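Local coordinates for protein purine nucleoside phosphorylase (PDB 5KO5) that probably catalyses the reversible phosphorolysis of purine nucleosides such as inosine and guanosine to the free base and ribose 1-phosphate, and here holds cytosine, at residues Ala7-Ala12 against Asp155-Arg160; Ser23-Asp28 against Leu70-Val75; Pro59-Ala64 against Glu91-Gln96; Asn146-Gly151 against Glu226-Cys231. All blocks are in the same frame, centred on the assembly; numbering follows the deposited sequence.

Contact 1: Ala7-Ala12 against Asp155-Arg160. With EDO (1,2-ethanediol), chain E.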
loop_
_atom_site.group_PDB
_atom_site.type_symbol
_atom_site.label_atom_id
_atom_site.label_comp_id
_atom_site.label_asym_id
_atom_site.label_seq_id
_atom_site.Cartn_x
_atom_site.Cartn_y
_atom_site.Cartn_z
ATOM N N ALA A 7 -10.522 -5.631 -18.255
ATOM C CA ALA A 7 -11.907 -5.845 -17.828
ATOM C C ALA A 7 -12.834 -4.777 -18.425
ATOM O O ALA A 7 -13.497 -4.001 -17.729
ATOM C CB ALA A 7 -11.984 -5.871 -16.307
ATOM N N ASN A 8 -12.845 -4.730 -19.750
ATOM C CA ASN A 8 -13.612 -3.714 -20.452
ATOM C C ASN A 8 -14.961 -4.264 -20.913
ATOM O O ASN A 8 -15.286 -5.445 -20.745
ATOM C CB ASN A 8 -12.797 -3.069 -21.582
ATOM C CG ASN A 8 -12.431 -4.040 -22.685
ATOM O OD1 ASN A 8 -13.028 -5.108 -22.825
ATOM N ND2 ASN A 8 -11.439 -3.670 -23.485
ATOM N N TYR A 9 -15.738 -3.375 -21.529
ATOM C CA TYR A 9 -17.090 -3.692 -21.964
ATOM C C TYR A 9 -17.082 -4.788 -23.023
ATOM O O TYR A 9 -17.848 -5.757 -22.933
ATOM C CB TYR A 9 -17.682 -2.399 -22.510
ATOM C CG TYR A 9 -19.118 -2.404 -22.940
ATOM C CD1 TYR A 9 -20.127 -2.859 -22.108
ATOM C CD2 TYR A 9 -19.467 -1.866 -24.162
ATOM C CE1 TYR A 9 -21.451 -2.811 -22.509
ATOM C CE2 TYR A 9 -20.769 -1.810 -24.576
ATOM C CZ TYR A 9 -21.767 -2.278 -23.749
ATOM O OH TYR A 9 -23.068 -2.209 -24.175
ATOM N N GLU A 10 -16.200 -4.669 -24.015
ATOM C CA GLU A 10 -16.151 -5.667 -25.084
ATOM C C GLU A 10 -15.771 -7.045 -24.544
ATOM O O GLU A 10 -16.394 -8.055 -24.893
ATOM C CB GLU A 10 -15.167 -5.226 -26.169
ATOM C CG GLU A 10 -14.881 -6.314 -27.198
ATOM C CD GLU A 10 -13.876 -5.889 -28.255
ATOM O OE1 GLU A 10 -13.821 -6.538 -29.323
ATOM O OE2 GLU A 10 -13.140 -4.908 -28.018
ATOM N N ASN A 11 -14.750 -7.105 -23.691
ATOM C CA ASN A 11 -14.284 -8.398 -23.203
ATOM C C ASN A 11 -15.297 -9.033 -22.262
ATOM O O ASN A 11 -15.534 -10.245 -22.327
ATOM C CB ASN A 11 -12.932 -8.234 -22.514
ATOM C CG ASN A 11 -11.826 -7.881 -23.489
ATOM O OD1 ASN A 11 -11.952 -8.103 -24.696
ATOM N ND2 ASN A 11 -10.728 -7.346 -22.970
ATOM N N ALA A 12 -15.885 -8.243 -21.362
ATOM C CA ALA A 12 -16.914 -8.792 -20.486
ATOM C C ALA A 12 -18.118 -9.263 -21.292
ATOM O O ALA A 12 -18.740 -10.278 -20.949
ATOM C CB ALA A 12 -17.330 -7.759 -19.436
ATOM N N ASP A 155 -15.868 3.310 -18.603
ATOM C CA ASP A 155 -17.006 4.215 -18.430
ATOM C C ASP A 155 -18.349 3.508 -18.572
ATOM O O ASP A 155 -19.340 3.925 -17.953
ATOM C CB ASP A 155 -16.932 5.352 -19.456
ATOM C CG ASP A 155 -15.692 6.225 -19.284
ATOM O OD1 ASP A 155 -15.282 6.464 -18.138
ATOM O OD2 ASP A 155 -15.134 6.689 -20.304
ATOM N N GLU A 156 -18.418 2.448 -19.384
ATOM C CA GLU A 156 -19.687 1.756 -19.572
ATOM C C GLU A 156 -20.172 1.088 -18.297
ATOM O O GLU A 156 -21.372 0.805 -18.171
ATOM C CB GLU A 156 -19.564 0.700 -20.668
ATOM C CG GLU A 156 -19.279 1.265 -22.034
ATOM C CD GLU A 156 -17.805 1.398 -22.321
ATOM O OE1 GLU A 156 -16.985 1.336 -21.370
ATOM O OE2 GLU A 156 -17.463 1.559 -23.509
ATOM N N PHE A 157 -19.271 0.822 -17.355
ATOM C CA PHE A 157 -19.676 0.190 -16.110
ATOM C C PHE A 157 -19.951 1.182 -14.995
ATOM O O PHE A 157 -20.862 0.956 -14.193
ATOM C CB PHE A 157 -18.645 -0.856 -15.674
ATOM C CG PHE A 157 -18.601 -2.041 -16.585
ATOM C CD1 PHE A 157 -19.593 -3.007 -16.523
ATOM C CD2 PHE A 157 -17.599 -2.173 -17.528
ATOM C CE1 PHE A 157 -19.580 -4.095 -17.385
ATOM C CE2 PHE A 157 -17.575 -3.265 -18.385
ATOM C CZ PHE A 157 -18.567 -4.215 -18.315
ATOM N N GLY A 158 -19.214 2.291 -14.927
ATOM C CA GLY A 158 -19.369 3.186 -13.809
ATOM C C GLY A 158 -18.463 4.386 -13.900
ATOM O O GLY A 158 -17.706 4.556 -14.857
ATOM N N PRO A 159 -18.520 5.229 -12.875
ATOM C CA PRO A 159 -17.822 6.515 -12.914
ATOM C C PRO A 159 -16.367 6.378 -12.485
ATOM O O PRO A 159 -15.962 5.418 -11.826
ATOM C CB PRO A 159 -18.591 7.340 -11.871
ATOM C CG PRO A 159 -19.039 6.324 -10.872
ATOM C CD PRO A 159 -19.367 5.085 -11.678
ATOM N N ARG A 160 -15.587 7.398 -12.851
ATOM C CA ARG A 160 -14.172 7.428 -12.492
ATOM C C ARG A 160 -13.976 7.389 -10.978
ATOM O O ARG A 160 -13.064 6.715 -10.478
ATOM C CB ARG A 160 -13.532 8.678 -13.110
ATOM C CG ARG A 160 -12.110 8.994 -12.618
ATOM C CD ARG A 160 -11.020 8.095 -13.244
ATOM N NE ARG A 160 -10.999 6.736 -12.706
ATOM C CZ ARG A 160 -10.071 5.840 -13.004
ATOM N NH1 ARG A 160 -10.123 4.619 -12.493
ATOM N NH2 ARG A 160 -9.113 6.146 -13.869
HETATM C C1 EDO E . -22.845 -2.119 -17.764
HETATM O O1 EDO E . -22.886 -1.454 -16.493
HETATM C C2 EDO E . -24.209 -2.064 -18.441
HETATM O O2 EDO E . -25.100 -3.018 -17.844
HETATM O O HOH W 1 -15.131 -0.548 -21.318
#

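Contact 2: Ser23-Asp28 against Leu70-Val75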
loop_
_atom_site.group_PDB
_atom_site.type_symbol
_atom_site.label_atom_id
_atom_site.label_comp_id
_atom_site.label_asym_id
_atom_site.label_seq_id
_atom_site.Cartn_x
_atom_site.Cartn_y
_atom_site.Cartn_z
ATOM N N SER A 23 -25.590 -21.754 -20.725
ATOM C CA SER A 23 -26.308 -21.967 -19.470
ATOM C C SER A 23 -27.819 -21.857 -19.601
ATOM O O SER A 23 -28.546 -22.585 -18.915
ATOM C CB SER A 23 -25.826 -20.985 -18.400
ATOM O OG SER A 23 -26.393 -19.700 -18.590
ATOM N N ASN A 24 -28.312 -20.958 -20.450
ATOM C CA ASN A 24 -29.742 -20.671 -20.573
ATOM C C ASN A 24 -30.352 -20.138 -19.275
ATOM O O ASN A 24 -31.568 -20.211 -19.077
ATOM C CB ASN A 24 -30.535 -21.869 -21.113
ATOM C CG ASN A 24 -31.854 -21.460 -21.735
ATOM O OD1 ASN A 24 -31.950 -20.413 -22.376
ATOM N ND2 ASN A 24 -32.883 -22.278 -21.538
ATOM N N VAL A 25 -29.525 -19.596 -18.384
ATOM C CA VAL A 25 -29.967 -19.027 -17.114
ATOM C C VAL A 25 -29.648 -17.540 -17.123
ATOM O O VAL A 25 -28.511 -17.146 -17.403
ATOM C CB VAL A 25 -29.282 -19.716 -15.916
ATOM C CG1 VAL A 25 -29.566 -18.957 -14.623
ATOM C CG2 VAL A 25 -29.731 -21.168 -15.805
ATOM N N LEU A 26 -30.648 -16.717 -16.812
ATOM C CA LEU A 26 -30.452 -15.277 -16.672
ATOM C C LEU A 26 -30.481 -14.925 -15.192
ATOM O O LEU A 26 -31.566 -14.772 -14.611
ATOM C CB LEU A 26 -31.537 -14.509 -17.432
ATOM C CG LEU A 26 -31.430 -14.614 -18.957
ATOM C CD1 LEU A 26 -32.532 -13.821 -19.641
ATOM C CD2 LEU A 26 -30.057 -14.146 -19.429
ATOM N N PRO A 27 -29.331 -14.783 -14.540
ATOM C CA PRO A 27 -29.318 -14.655 -13.079
ATOM C C PRO A 27 -29.632 -13.235 -12.632
ATOM O O PRO A 27 -29.247 -12.256 -13.278
ATOM C CB PRO A 27 -27.874 -15.021 -12.717
ATOM C CG PRO A 27 -27.086 -14.545 -13.913
ATOM C CD PRO A 27 -27.974 -14.767 -15.117
ATOM N N ASP A 28 -30.332 -13.136 -11.499
ATOM C CA ASP A 28 -30.599 -11.862 -10.842
ATOM C C ASP A 28 -29.677 -11.615 -9.660
ATOM O O ASP A 28 -29.531 -10.463 -9.226
ATOM C CB ASP A 28 -32.049 -11.820 -10.330
ATOM C CG ASP A 28 -33.078 -11.894 -11.447
ATOM O OD1 ASP A 28 -32.822 -11.371 -12.552
ATOM O OD2 ASP A 28 -34.156 -12.476 -11.211
ATOM N N LEU A 70 -17.881 -21.266 -12.853
ATOM C CA LEU A 70 -19.094 -20.481 -12.681
ATOM C C LEU A 70 -20.269 -21.450 -12.672
ATOM O O LEU A 70 -20.379 -22.298 -13.561
ATOM C CB LEU A 70 -19.243 -19.516 -13.854
ATOM C CG LEU A 70 -19.801 -18.124 -13.586
ATOM C CD1 LEU A 70 -18.923 -17.371 -12.591
ATOM C CD2 LEU A 70 -19.903 -17.359 -14.899
ATOM N N VAL A 71 -21.132 -21.339 -11.668
ATOM C CA VAL A 71 -22.274 -22.237 -11.516
ATOM C C VAL A 71 -23.548 -21.404 -11.561
ATOM O O VAL A 71 -23.713 -20.469 -10.769
ATOM C CB VAL A 71 -22.186 -23.051 -10.215
ATOM C CG1 VAL A 71 -23.330 -24.056 -10.133
ATOM C CG2 VAL A 71 -20.833 -23.752 -10.115
ATOM N N LEU A 72 -24.443 -21.735 -12.491
ATOM C CA LEU A 72 -25.704 -21.029 -12.646
ATOM C C LEU A 72 -26.862 -21.985 -12.417
ATOM O O LEU A 72 -26.791 -23.168 -12.765
ATOM C CB LEU A 72 -25.842 -20.417 -14.047
ATOM C CG LEU A 72 -24.833 -19.312 -14.370
ATOM C CD1 LEU A 72 -23.639 -19.870 -15.127
ATOM C CD2 LEU A 72 -25.500 -18.191 -15.144
ATOM N N GLY A 73 -27.938 -21.456 -11.843
ATOM C CA GLY A 73 -29.126 -22.264 -11.609
ATOM C C GLY A 73 -30.095 -21.537 -10.706
ATOM O O GLY A 73 -30.102 -20.306 -10.648
ATOM N N SER A 74 -30.905 -22.312 -9.993
ATOM C CA SER A 74 -31.963 -21.762 -9.156
ATOM C C SER A 74 -31.714 -22.106 -7.697
ATOM O O SER A 74 -31.393 -23.254 -7.370
ATOM C CB SER A 74 -33.337 -22.292 -9.584
ATOM O OG SER A 74 -33.707 -21.778 -10.853
ATOM N N VAL A 75 -31.863 -21.110 -6.828
ATOM C CA VAL A 75 -31.874 -21.299 -5.383
ATOM C C VAL A 75 -33.070 -20.545 -4.830
ATOM O O VAL A 75 -33.220 -19.344 -5.085
ATOM C CB VAL A 75 -30.585 -20.783 -4.720
ATOM C CG1 VAL A 75 -30.737 -20.802 -3.200
ATOM C CG2 VAL A 75 -29.391 -21.608 -5.160
#

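Contact 3: Pro59-Ala64 against Glu91-Gln96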
loop_
_atom_site.group_PDB
_atom_site.type_symbol
_atom_site.label_atom_id
_atom_site.label_comp_id
_atom_site.label_asym_id
_atom_site.label_seq_id
_atom_site.Cartn_x
_atom_site.Cartn_y
_atom_site.Cartn_z
ATOM N N PRO A 59 -10.034 -15.020 -16.231
ATOM C CA PRO A 59 -8.635 -15.100 -15.780
ATOM C C PRO A 59 -8.124 -16.530 -15.672
ATOM O O PRO A 59 -8.847 -17.446 -15.274
ATOM C CB PRO A 59 -8.660 -14.413 -14.408
ATOM C CG PRO A 59 -10.102 -14.338 -14.022
ATOM C CD PRO A 59 -10.899 -14.308 -15.279
ATOM N N LYS A 60 -6.854 -16.703 -16.029
ATOM C CA LYS A 60 -6.187 -17.986 -15.867
ATOM C C LYS A 60 -5.902 -18.231 -14.389
ATOM O O LYS A 60 -5.313 -17.384 -13.715
ATOM C CB LYS A 60 -4.875 -17.967 -16.651
ATOM C CG LYS A 60 -4.065 -19.254 -16.577
ATOM C CD LYS A 60 -2.896 -19.210 -17.556
ATOM C CE LYS A 60 -2.099 -20.502 -17.541
ATOM N NZ LYS A 60 -2.929 -21.671 -17.947
ATOM N N THR A 61 -6.318 -19.393 -13.880
ATOM C CA THR A 61 -6.164 -19.716 -12.464
ATOM C C THR A 61 -5.366 -20.997 -12.232
ATOM O O THR A 61 -5.389 -21.538 -11.122
ATOM C CB THR A 61 -7.524 -19.822 -11.771
ATOM O OG1 THR A 61 -8.228 -20.965 -12.272
ATOM C CG2 THR A 61 -8.362 -18.581 -12.029
ATOM N N THR A 62 -4.655 -21.494 -13.247
ATOM C CA THR A 62 -4.000 -22.791 -13.104
ATOM C C THR A 62 -2.757 -22.731 -12.219
ATOM O O THR A 62 -2.369 -23.751 -11.642
ATOM C CB THR A 62 -3.667 -23.367 -14.480
ATOM O OG1 THR A 62 -2.811 -22.459 -15.182
ATOM C CG2 THR A 62 -4.943 -23.574 -15.287
ATOM N N VAL A 63 -2.107 -21.572 -12.095
ATOM C CA VAL A 63 -0.950 -21.501 -11.205
ATOM C C VAL A 63 -1.375 -21.759 -9.763
ATOM O O VAL A 63 -0.758 -22.554 -9.046
ATOM C CB VAL A 63 -0.196 -20.169 -11.369
ATOM C CG1 VAL A 63 0.926 -20.082 -10.352
ATOM C CG2 VAL A 63 0.382 -20.051 -12.776
ATOM N N ALA A 64 -2.455 -21.106 -9.323
ATOM C CA ALA A 64 -2.995 -21.409 -8.002
ATOM C C ALA A 64 -3.650 -22.781 -7.975
ATOM O O ALA A 64 -3.665 -23.443 -6.928
ATOM C CB ALA A 64 -4.002 -20.337 -7.589
ATOM N N GLU A 91 -3.014 -13.812 -4.334
ATOM C CA GLU A 91 -2.450 -14.757 -5.294
ATOM C C GLU A 91 -1.683 -14.071 -6.410
ATOM O O GLU A 91 -0.977 -14.751 -7.163
ATOM C CB GLU A 91 -3.551 -15.598 -5.940
ATOM C CG GLU A 91 -4.166 -16.598 -5.022
ATOM C CD GLU A 91 -3.227 -17.765 -4.658
ATOM O OE1 GLU A 91 -2.283 -18.106 -5.419
ATOM O OE2 GLU A 91 -3.469 -18.360 -3.604
ATOM N N GLY A 92 -1.818 -12.757 -6.543
ATOM C CA GLY A 92 -1.172 -12.014 -7.599
ATOM C C GLY A 92 -2.065 -11.655 -8.762
ATOM O O GLY A 92 -1.571 -11.071 -9.733
ATOM N N TYR A 93 -3.357 -11.969 -8.691
ATOM C CA TYR A 93 -4.265 -11.569 -9.761
ATOM C C TYR A 93 -4.299 -10.054 -9.897
ATOM O O TYR A 93 -4.285 -9.321 -8.901
ATOM C CB TYR A 93 -5.680 -12.070 -9.471
ATOM C CG TYR A 93 -5.796 -13.566 -9.508
ATOM C CD1 TYR A 93 -5.548 -14.263 -10.677
ATOM C CD2 TYR A 93 -6.150 -14.282 -8.377
ATOM C CE1 TYR A 93 -5.632 -15.643 -10.715
ATOM C CE2 TYR A 93 -6.248 -15.650 -8.407
ATOM C CZ TYR A 93 -5.997 -16.328 -9.574
ATOM O OH TYR A 93 -6.085 -17.699 -9.605
ATOM N N SER A 94 -4.400 -9.590 -11.140
ATOM C CA SER A 94 -4.420 -8.163 -11.397
ATOM C C SER A 94 -5.812 -7.590 -11.151
ATOM O O SER A 94 -6.817 -8.304 -11.039
ATOM C CB SER A 94 -4.017 -7.887 -12.838
ATOM O OG SER A 94 -5.069 -8.244 -13.714
ATOM N N ASN A 95 -5.851 -6.259 -11.083
ATOM C CA ASN A 95 -7.122 -5.539 -11.002
ATOM C C ASN A 95 -8.068 -5.968 -12.111
ATOM O O ASN A 95 -9.279 -6.111 -11.891
ATOM C CB ASN A 95 -6.858 -4.039 -11.130
ATOM C CG ASN A 95 -6.255 -3.454 -9.888
ATOM O OD1 ASN A 95 -6.115 -4.148 -8.876
ATOM N ND2 ASN A 95 -5.902 -2.167 -9.937
ATOM N N GLN A 96 -7.534 -6.170 -13.317
ATOM C CA GLN A 96 -8.387 -6.556 -14.436
ATOM C C GLN A 96 -8.975 -7.946 -14.238
ATOM O O GLN A 96 -10.127 -8.201 -14.619
ATOM C CB GLN A 96 -7.597 -6.509 -15.746
ATOM C CG GLN A 96 -6.903 -5.182 -16.033
ATOM C CD GLN A 96 -7.826 -3.998 -15.924
ATOM O OE1 GLN A 96 -8.975 -4.035 -16.365
ATOM N NE2 GLN A 96 -7.316 -2.919 -15.338
HETATM O O HOH W 2 -3.454 -18.586 -10.545
#

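Contact 4: Asn146-Gly151 against Glu226-Cys231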
loop_
_atom_site.group_PDB
_atom_site.type_symbol
_atom_site.label_atom_id
_atom_site.label_comp_id
_atom_site.label_asym_id
_atom_site.label_seq_id
_atom_site.Cartn_x
_atom_site.Cartn_y
_atom_site.Cartn_z
ATOM N N ASN A 146 -3.109 0.515 -4.401
ATOM C CA ASN A 146 -3.478 -0.792 -4.933
ATOM C C ASN A 146 -4.992 -1.011 -4.951
ATOM O O ASN A 146 -5.459 -2.151 -4.902
ATOM C CB ASN A 146 -2.751 -1.909 -4.181
ATOM C CG ASN A 146 -1.327 -2.109 -4.663
ATOM O OD1 ASN A 146 -0.995 -1.821 -5.822
ATOM N ND2 ASN A 146 -0.473 -2.614 -3.785
ATOM N N ASN A 147 -5.783 0.054 -5.031
ATOM C CA ASN A 147 -7.226 -0.101 -5.195
ATOM C C ASN A 147 -7.501 -0.932 -6.446
ATOM O O ASN A 147 -6.807 -0.806 -7.464
ATOM C CB ASN A 147 -7.842 1.297 -5.344
ATOM C CG ASN A 147 -9.357 1.328 -5.166
ATOM O OD1 ASN A 147 -10.116 0.784 -5.986
ATOM N ND2 ASN A 147 -9.807 2.021 -4.115
ATOM N N VAL A 148 -8.533 -1.782 -6.367
ATOM C CA VAL A 148 -8.927 -2.615 -7.505
ATOM C C VAL A 148 -9.311 -1.796 -8.737
ATOM O O VAL A 148 -9.275 -2.325 -9.855
ATOM C CB VAL A 148 -10.043 -3.594 -7.069
ATOM C CG1 VAL A 148 -11.339 -2.845 -6.825
ATOM C CG2 VAL A 148 -10.243 -4.690 -8.115
ATOM N N LEU A 149 -9.657 -0.506 -8.570
ATOM C CA LEU A 149 -10.005 0.343 -9.705
ATOM C C LEU A 149 -8.836 1.154 -10.267
ATOM O O LEU A 149 -9.044 1.896 -11.239
ATOM C CB LEU A 149 -11.176 1.280 -9.342
ATOM C CG LEU A 149 -12.559 0.626 -9.326
ATOM C CD1 LEU A 149 -13.576 1.606 -8.747
ATOM C CD2 LEU A 149 -12.969 0.193 -10.747
ATOM N N VAL A 150 -7.622 1.032 -9.713
ATOM C CA VAL A 150 -6.496 1.730 -10.327
ATOM C C VAL A 150 -6.327 1.249 -11.756
ATOM O O VAL A 150 -6.297 0.039 -12.022
ATOM C CB VAL A 150 -5.216 1.522 -9.504
ATOM C CG1 VAL A 150 -3.991 2.007 -10.303
ATOM C CG2 VAL A 150 -5.288 2.273 -8.198
ATOM N N GLY A 151 -6.180 2.203 -12.681
ATOM C CA GLY A 151 -6.113 1.933 -14.097
ATOM C C GLY A 151 -7.110 2.809 -14.822
ATOM O O GLY A 151 -7.847 3.587 -14.205
ATOM N N GLU A 226 -14.100 -7.004 -4.566
ATOM C CA GLU A 226 -15.355 -7.346 -5.229
ATOM C C GLU A 226 -16.433 -6.333 -4.907
ATOM O O GLU A 226 -17.225 -5.969 -5.788
ATOM C CB GLU A 226 -15.819 -8.738 -4.794
ATOM C CG GLU A 226 -14.942 -9.859 -5.276
ATOM C CD GLU A 226 -13.961 -10.327 -4.228
ATOM O OE1 GLU A 226 -13.398 -9.468 -3.531
ATOM O OE2 GLU A 226 -13.750 -11.556 -4.107
ATOM N N VAL A 227 -16.500 -5.888 -3.646
ATOM C CA VAL A 227 -17.460 -4.864 -3.244
ATOM C C VAL A 227 -17.295 -3.612 -4.089
ATOM O O VAL A 227 -18.281 -3.009 -4.532
ATOM C CB VAL A 227 -17.310 -4.542 -1.743
ATOM C CG1 VAL A 227 -18.155 -3.328 -1.381
ATOM C CG2 VAL A 227 -17.709 -5.739 -0.887
ATOM N N ILE A 228 -16.048 -3.195 -4.320
ATOM C CA ILE A 228 -15.805 -1.959 -5.051
ATOM C C ILE A 228 -16.203 -2.112 -6.511
ATOM O O ILE A 228 -16.833 -1.219 -7.083
ATOM C CB ILE A 228 -14.345 -1.525 -4.867
ATOM C CG1 ILE A 228 -14.167 -1.006 -3.439
ATOM C CG2 ILE A 228 -13.932 -0.472 -5.904
ATOM C CD1 ILE A 228 -12.708 -0.717 -3.043
ATOM N N ILE A 229 -15.864 -3.245 -7.135
ATOM C CA ILE A 229 -16.255 -3.437 -8.531
ATOM C C ILE A 229 -17.771 -3.480 -8.652
ATOM O O ILE A 229 -18.349 -2.880 -9.568
ATOM C CB ILE A 229 -15.578 -4.690 -9.129
ATOM C CG1 ILE A 229 -14.053 -4.541 -9.115
ATOM C CG2 ILE A 229 -16.087 -4.923 -10.561
ATOM C CD1 ILE A 229 -13.518 -3.276 -9.820
ATOM N N ALA A 230 -18.438 -4.163 -7.719
ATOM C CA ALA A 230 -19.899 -4.216 -7.728
ATOM C C ALA A 230 -20.498 -2.823 -7.546
ATOM O O ALA A 230 -21.392 -2.414 -8.304
ATOM C CB ALA A 230 -20.387 -5.161 -6.629
ATOM N N CYS A 231 -20.008 -2.078 -6.548
ATOM C CA CYS A 231 -20.518 -0.735 -6.293
ATOM C C CYS A 231 -20.313 0.160 -7.509
ATOM O O CYS A 231 -21.200 0.938 -7.883
ATOM C CB CYS A 231 -19.802 -0.165 -5.068
ATOM S SG CYS A 231 -20.323 1.502 -4.595
#

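Contact 1: Ala7-Ala12 against Asp155-Arg160
One face of the Tyr9 ring is covered by the aliphatic part of Glu156, whose CG stands 4.0 Å from the ring centroid and 22° off the normal, a CH-pi contact displaced toward the rim on the CG-CD2 side. The carboxylate of Glu156 lies only 18° from parallel with that ring, and its CD comes to 3.8 Å from Tyr9 CB. The bend at chi2 (90°) in the Glu156 chain turns the carboxylate back along the root of the tyrosine. At the edge of the Tyr9 ring lies Phe157 CZ, and at the edge of the Phe157 ring, in its plane, is the carbonyl carbon of Asn8. Phe157 CE2 reaches Tyr9 CA at 3.6 Å, while CZ meets Ala12 CB at 3.9 Å, the small alanine leaving room for the ring.

The start of helix 9-23 is N-capped by Asn8, whose OD1 accepts from Asn11 N at 2.8 Å, nearly in line with the C=O bond. Asparagine suits the place because its short amide can fold back onto first-turn N-H groups, which have no helical carbonyl to bond. Another of these, Tyr9 N, donates a hydrogen bond to a water, which in turn donates to Glu156 OE1 at 2.6 Å; the helix end's partial positive charge would probably suit this carboxylate. Phe157 also touches His232 and Arg103, and an ethanediol, probably from the crystallisation liquor, approaches its CD1.

Contact 2: Ser23-Asp28 against Leu70-Val75
Leu72 is the centre of this contact: its CB lies 4.0 Å from Val25 CB, and its CD2 comes within 4.2 Å of Pro27 CG. Val25 and Leu72 run past one another in opposite directions, with Val25 CG1 reaching on to 4.1 Å from the backbone N of Gly73. Having no side chain, Gly73 adds only backbone beside this valine. Leucine suits the centre because its two methyls divide the work, CD1 touching Ser23 CB at 4.1 Å while CD2 packs beside Ser23 OG and Val25 O.

Behind this shell, Ser23 braces the chain as it leaves the helix. Its OG, held between the backbone N and carbonyl carbon (chi1 78°), accepts from Val25 N at 3.1 Å in an ST turn and is also bonded to Ile19 O, so a polar atom buried among aliphatic groups is satisfied. Asn24, with positive phi, turns the chain out of the helix, and Val25 and Pro27 then both face the strand. Val81, Ile50 and Ile19 enclose Leu72 further. The contact thus packs the connection between helix 9-23 and strand 29-32 against strand 69-75, part of the mixed beta-sheet in this alpha/beta phosphorylase fold.

Contact 3: Pro59-Ala64 against Glu91-Gln96
The backbones stay well apart, the closest pair of CA atoms being Ala64 and Glu91 at 7.2 Å, so the span between the two segments is bridged mainly by side chains, with a water and one carbonyl. Tyr93 does most of the reaching. With CG anti to its carbonyl carbon (chi1 -67°), the ring extends toward the 59-64 segment and brings its hydroxyl against Thr61: OH lies 3.4 Å from Thr61 CB and equally near Thr61 CG2, the two side chains meeting at a slant. The carbonyl O of Lys60 lies in the ring plane at the edge, 3.5 Å from Tyr93 CE1, where the slightly positive ring hydrogens can face its negative oxygen. A tyrosine fits here because it combines a long, stiff, mostly apolar body with a polar end.

That end is joined to the opposite backbone by a water, which accepts from Ala64 N at 3.0 Å and is hydrogen-bonded to Tyr93 OH at 2.9 Å. The Ala64 methyl sits beside both Tyr93 OH and Glu91, approaching Glu91 OE1 to 3.6 Å; a small residue allows the glutamate to pass alongside. Glu91, bent at chi2, sends its other carboxylate oxygen, OE2, into a salt bridge with Arg160 of the third subunit, a charged partner that would tend to keep the carboxylate ionised. Beyond Tyr93, Ser94 N-caps helix 95-108, and Tyr93 itself rests on Ile98. The contact therefore joins the loop between strands 47-51 and 69-75 to the approach to helix 95-108, beside a subunit interface of the trimer characteristic of this low-molecular-mass class of purine nucleoside phosphorylases.

Contact 4: Asn146-Gly151 against Glu226-Cys231
Val148 and Leu149, the two central residues of a type I beta turn, present their side chains to Ile228 and Ile229, packing a loop turn on helix 224-232 of the alpha/beta phosphorylase fold, next to a subunit interface. The apolar contacts form a compact four-residue cluster. Val148 CG1 enters between the isoleucines, 3.6 Å from Ile228 CG2 and 3.7 Å from Ile229 CD1. This methyl lies between the backbone N and carbonyl carbon of its own residue (chi1 71°), which leaves CG2 to reach the Ile229 side chain as well. Leu149 straddles the same pair: its CD1 meets Ile228 CG2 at 3.5 Å and its CD2 meets Ile229 CD1 at 3.6 Å. Beta-branched valine and isoleucine suit such packing, since each offers methyls in more than one direction from a stiff stem. Helix 95-108 closes the cluster further, with Ile98 against Val148 and Ala99 and Ile102 against Ile229.

Contacts between subunits continue from the same residues. Leu149 packs on Pro200 of the second subunit, Ile228 touches Thr201 of that subunit, and Asn147 ND2 is hydrogen-bonded to Thr201 OG1 there. The turn thus joins its own helix to a neighbouring chain.

Polar bonds within the 146-151 segment fix the turn. Val150 N bonds to Asn147 O at 3.0 Å, closing it, and asparagine suits its first position because its amide can also reach the chain ahead. In this Asx turn Asn147 OD1 receives Leu149 N at 2.9 Å on an in-plane lone pair, with an N-H...O angle of 167°, while the same oxygen lies 4.0 Å from Ile228 CG2.

Contacts 1, 3 and 4 form a connected group. Ala7 N bonds to Gln96 OE1 at 2.9 Å, tying contact 1 to contact 3; Asn95 ND2 reaches Val150 O at 3.1 Å, tying contact 3 to contact 4; and Arg160 NH2 meets Gly151 O, also at 2.9 Å, joining contacts 1 and 4, whose centres are 12 Å apart. The Arg160-Glu91 salt bridge between subunits brings contact 1 of one chain to contact 3 of another. Contact 2 stands apart, its nearest atoms about 9 Å from contacts 1 and 3, though helix 9-23 runs from contact 1 to it. The bound cytosine is about 13 Å from the Glu91 side chain of contact 3.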